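PDB 5OCP: periplasmic binding protein/LacI transcriptional regulator from Shewanella sp. ANA-3, which binds L-arabinofuranose, in both its alpha and beta forms, in the periplasm, probably to deliver it to an arabinose ABC transporter. Local coordinates for residues I103-W117 with N238-A251. Sequence-based numbering, arbitrary orientation.
Sequences IASDFSEEGRKIGQW and NATVELSPYLGGPA
Ile103, on strand 101-104, meets Leu247, Pro250 and Ala251 with both branches. With chi1 at -49°, CG2 lies anti to the backbone N, which brings it 3.7 Å from Leu247 CD2 and onto the Pro250 ring, while CG1 lies against the backbone of Ala251; branching at CB thus lets one residue serve all three. With an alanine here, CG1, CG2 and CD1 would be gone, which would probably open a gap beside Leu247 CD2 and the Pro250 ring. Two residues on, Ser105 OG donates to Glu110 OE2 (2.8 Å), which it meets from above the carboxylate plane. The same oxygen accepts from a water that also donates to Glu242 O, bridging the segments, and OE1 pairs with Arg143, so a buried carboxylate is well satisfied. Leu243 CD1 packs against Ser105 OG and Glu110 OE2, each at 3.4 Å. Farther along helix 107-121, Val241 sets CG1 on Glu110 CG and CG2 on Ile114 CB, and Ile114 CD1 reaches Ala239 CB at 3.8 Å. Trp117 completes the row: the Ala239 methyl sits over one face of its six-membered ring, 3.8 Å from the centroid, a CH-pi contact that so small a side chain allows. The axes of helix residues 107-117 and strand 239-242 run close to antiparallel, at 155°. Two interdomain crossings thus run side by side next to the sugar, touched by Leu243, as in the hinge of a two-domain periplasmic binding protein.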
# COMPACT_ATOMS: atom_id res chain seq x y z
N ILE A 103 -12.38 4.74 1.57
CA ILE A 103 -12.26 3.34 1.92
C ILE A 103 -10.78 3.06 2.06
O ILE A 103 -10.05 3.24 1.12
CB ILE A 103 -12.82 2.42 0.86
CG1 ILE A 103 -14.21 2.84 0.40
CG2 ILE A 103 -12.75 0.98 1.34
CD1 ILE A 103 -15.23 3.13 1.51
N ALA A 104 -10.30 2.70 3.27
CA ALA A 104 -8.88 2.58 3.46
C ALA A 104 -8.58 1.64 4.63
O ALA A 104 -9.42 1.46 5.51
CB ALA A 104 -8.25 3.94 3.66
N SER A 105 -7.37 1.12 4.67
CA SER A 105 -6.85 0.55 5.91
C SER A 105 -6.27 1.66 6.76
O SER A 105 -6.16 2.84 6.34
CB SER A 105 -5.76 -0.50 5.60
OG SER A 105 -4.69 0.22 4.97
N ASP A 106 -6.00 1.33 8.02
CA ASP A 106 -5.35 2.24 8.95
C ASP A 106 -3.81 1.98 8.87
O ASP A 106 -3.27 1.07 9.49
CB ASP A 106 -5.88 2.08 10.36
CG ASP A 106 -5.23 3.07 11.35
OD1 ASP A 106 -4.15 3.66 11.08
OD2 ASP A 106 -5.76 3.15 12.50
N PHE A 107 -3.16 2.81 8.07
CA PHE A 107 -1.73 2.68 7.85
C PHE A 107 -0.92 2.82 9.14
O PHE A 107 0.09 2.16 9.29
CB PHE A 107 -1.23 3.75 6.85
CG PHE A 107 -1.82 3.65 5.49
CD1 PHE A 107 -1.59 2.51 4.70
CD2 PHE A 107 -2.47 4.72 4.92
CE1 PHE A 107 -2.07 2.42 3.42
CE2 PHE A 107 -2.96 4.66 3.63
CZ PHE A 107 -2.79 3.50 2.89
N SER A 108 -1.35 3.72 10.06
CA SER A 108 -0.65 3.86 11.38
C SER A 108 -0.77 2.60 12.20
O SER A 108 0.21 2.14 12.75
CB SER A 108 -1.21 5.04 12.21
OG SER A 108 -0.99 6.21 11.51
N GLU A 109 -1.92 1.91 12.08
CA GLU A 109 -2.13 0.64 12.77
C GLU A 109 -1.23 -0.45 12.16
O GLU A 109 -0.66 -1.26 12.89
CB GLU A 109 -3.60 0.20 12.74
CG GLU A 109 -3.81 -1.13 13.41
CD GLU A 109 -5.28 -1.62 13.43
OE1 GLU A 109 -6.24 -0.78 13.32
OE2 GLU A 109 -5.49 -2.85 13.58
N GLU A 110 -1.08 -0.42 10.84
CA GLU A 110 -0.19 -1.38 10.15
C GLU A 110 1.23 -1.22 10.69
O GLU A 110 1.88 -2.20 11.10
CB GLU A 110 -0.19 -1.20 8.65
CG GLU A 110 -1.50 -1.56 7.98
CD GLU A 110 -1.62 -1.07 6.55
OE1 GLU A 110 -0.75 -0.40 5.97
OE2 GLU A 110 -2.65 -1.36 5.96
N GLY A 111 1.71 0.01 10.75
CA GLY A 111 3.06 0.32 11.30
C GLY A 111 3.21 -0.02 12.76
O GLY A 111 4.23 -0.63 13.17
N ARG A 112 2.17 0.22 13.55
CA ARG A 112 2.17 -0.20 14.96
C ARG A 112 2.25 -1.73 15.11
O ARG A 112 3.02 -2.20 15.95
CB ARG A 112 0.97 0.36 15.73
CG ARG A 112 0.96 1.81 15.89
CD ARG A 112 0.01 2.25 17.03
NE ARG A 112 -1.40 1.87 16.80
CZ ARG A 112 -2.25 2.55 16.04
NH1 ARG A 112 -1.90 3.67 15.44
NH2 ARG A 112 -3.49 2.12 15.91
N LYS A 113 1.41 -2.51 14.40
CA LYS A 113 1.39 -3.97 14.56
C LYS A 113 2.72 -4.60 14.16
O LYS A 113 3.22 -5.49 14.84
CB LYS A 113 0.25 -4.58 13.71
CG LYS A 113 -1.13 -4.34 14.33
CD LYS A 113 -2.18 -4.50 13.28
CE LYS A 113 -2.71 -5.87 13.20
NZ LYS A 113 -4.16 -5.64 12.89
N ILE A 114 3.32 -4.08 13.08
CA ILE A 114 4.60 -4.66 12.62
C ILE A 114 5.72 -4.25 13.58
O ILE A 114 6.60 -5.06 13.91
CB ILE A 114 4.81 -4.39 11.10
CG1 ILE A 114 5.80 -5.43 10.53
CG2 ILE A 114 5.17 -2.97 10.82
CD1 ILE A 114 5.22 -6.80 10.45
N GLY A 115 5.68 -3.01 14.05
CA GLY A 115 6.64 -2.56 15.08
C GLY A 115 6.56 -3.35 16.35
O GLY A 115 7.55 -3.75 16.94
N GLN A 116 5.35 -3.62 16.82
CA GLN A 116 5.19 -4.41 18.02
C GLN A 116 5.67 -5.80 17.85
O GLN A 116 6.34 -6.34 18.73
CB GLN A 116 3.72 -4.41 18.49
CG GLN A 116 3.50 -4.94 19.90
CD GLN A 116 4.24 -4.13 20.95
OE1 GLN A 116 3.97 -2.96 21.14
NE2 GLN A 116 5.24 -4.72 21.57
N TRP A 117 5.39 -6.41 16.70
CA TRP A 117 5.83 -7.74 16.41
C TRP A 117 7.38 -7.82 16.49
O TRP A 117 7.95 -8.73 17.10
CB TRP A 117 5.34 -8.25 15.03
CG TRP A 117 5.80 -9.67 14.80
CD1 TRP A 117 5.12 -10.84 15.16
CD2 TRP A 117 7.02 -10.11 14.18
NE1 TRP A 117 5.91 -11.94 14.83
CE2 TRP A 117 7.09 -11.51 14.29
CE3 TRP A 117 8.11 -9.45 13.64
CZ2 TRP A 117 8.13 -12.25 13.77
CZ3 TRP A 117 9.20 -10.19 13.17
CH2 TRP A 117 9.19 -11.57 13.26
N ASN A 238 10.60 -12.22 7.35
CA ASN A 238 10.02 -12.67 8.61
C ASN A 238 8.55 -12.42 8.80
O ASN A 238 7.87 -13.30 9.27
CB ASN A 238 10.76 -12.11 9.73
CG ASN A 238 12.22 -12.55 9.69
OD1 ASN A 238 13.06 -11.89 9.07
ND2 ASN A 238 12.51 -13.72 10.29
N ALA A 239 8.09 -11.20 8.48
CA ALA A 239 6.69 -10.76 8.87
C ALA A 239 6.19 -9.70 7.95
O ALA A 239 6.97 -8.89 7.43
CB ALA A 239 6.57 -10.30 10.31
N THR A 240 4.88 -9.71 7.67
CA THR A 240 4.24 -8.64 6.94
C THR A 240 2.83 -8.47 7.43
O THR A 240 2.26 -9.38 8.02
CB THR A 240 4.28 -8.90 5.43
OG1 THR A 240 3.81 -7.78 4.70
CG2 THR A 240 3.42 -10.11 5.05
N VAL A 241 2.27 -7.29 7.23
CA VAL A 241 0.85 -7.05 7.50
C VAL A 241 0.12 -7.11 6.21
O VAL A 241 0.47 -6.49 5.17
CB VAL A 241 0.64 -5.67 8.16
CG1 VAL A 241 -0.85 -5.36 8.33
CG2 VAL A 241 1.47 -5.56 9.43
N GLU A 242 -0.96 -7.86 6.16
CA GLU A 242 -1.73 -7.99 4.94
C GLU A 242 -2.49 -6.73 4.62
O GLU A 242 -3.09 -6.16 5.51
CB GLU A 242 -2.75 -9.14 5.13
CG GLU A 242 -3.57 -9.42 3.92
CD GLU A 242 -4.48 -10.66 4.03
OE1 GLU A 242 -4.83 -11.12 2.98
OE2 GLU A 242 -4.82 -11.19 5.09
N LEU A 243 -2.46 -6.32 3.37
CA LEU A 243 -3.17 -5.15 2.87
C LEU A 243 -4.12 -5.68 1.79
O LEU A 243 -3.68 -6.11 0.72
CB LEU A 243 -2.27 -4.14 2.26
CG LEU A 243 -2.87 -2.85 1.70
CD1 LEU A 243 -3.56 -2.12 2.81
CD2 LEU A 243 -1.83 -1.97 0.99
N SER A 244 -5.39 -5.66 2.14
CA SER A 244 -6.42 -6.16 1.19
C SER A 244 -6.51 -5.31 -0.10
O SER A 244 -6.63 -4.11 0.00
CB SER A 244 -7.77 -6.12 1.86
OG SER A 244 -8.73 -6.52 0.87
N PRO A 245 -6.46 -5.94 -1.23
CA PRO A 245 -6.65 -5.17 -2.49
C PRO A 245 -8.13 -4.98 -2.84
O PRO A 245 -8.42 -4.36 -3.88
CB PRO A 245 -5.90 -5.98 -3.49
CG PRO A 245 -6.04 -7.37 -3.04
CD PRO A 245 -6.01 -7.30 -1.53
N TYR A 246 -9.07 -5.39 -1.96
CA TYR A 246 -10.53 -5.29 -2.22
C TYR A 246 -11.26 -4.11 -1.69
O TYR A 246 -12.27 -4.25 -1.09
CB TYR A 246 -11.20 -6.59 -1.78
CG TYR A 246 -10.59 -7.71 -2.46
CD1 TYR A 246 -10.82 -7.91 -3.83
CD2 TYR A 246 -9.77 -8.60 -1.77
CE1 TYR A 246 -10.25 -8.92 -4.50
CE2 TYR A 246 -9.16 -9.61 -2.47
CZ TYR A 246 -9.44 -9.75 -3.79
OH TYR A 246 -8.88 -10.75 -4.49
N LEU A 247 -10.73 -2.90 -1.93
CA LEU A 247 -11.31 -1.68 -1.48
C LEU A 247 -12.39 -1.21 -2.44
O LEU A 247 -13.21 -0.35 -2.07
CB LEU A 247 -10.24 -0.60 -1.46
CG LEU A 247 -9.08 -0.89 -0.54
CD1 LEU A 247 -8.10 0.21 -0.77
CD2 LEU A 247 -9.60 -0.87 0.88
N GLY A 248 -12.42 -1.76 -3.65
CA GLY A 248 -13.39 -1.40 -4.63
C GLY A 248 -14.79 -1.74 -4.15
O GLY A 248 -15.70 -0.95 -4.30
N GLY A 249 -14.96 -2.91 -3.55
CA GLY A 249 -16.25 -3.35 -3.10
C GLY A 249 -16.98 -2.37 -2.25
O GLY A 249 -18.07 -1.93 -2.63
N PRO A 250 -16.39 -1.99 -1.10
CA PRO A 250 -17.04 -0.96 -0.32
C PRO A 250 -17.18 0.38 -1.02
O PRO A 250 -18.10 1.15 -0.68
CB PRO A 250 -16.17 -0.84 0.98
CG PRO A 250 -15.36 -2.07 1.01
CD PRO A 250 -15.24 -2.59 -0.41
N ALA A 251 -16.23 0.72 -1.90
CA ALA A 251 -16.41 1.92 -2.72
C ALA A 251 -17.69 1.86 -3.63
O ALA A 251 -18.47 2.80 -3.62
CB ALA A 251 -15.18 2.17 -3.60
O HOH W 1 -4.09 -3.66 6.21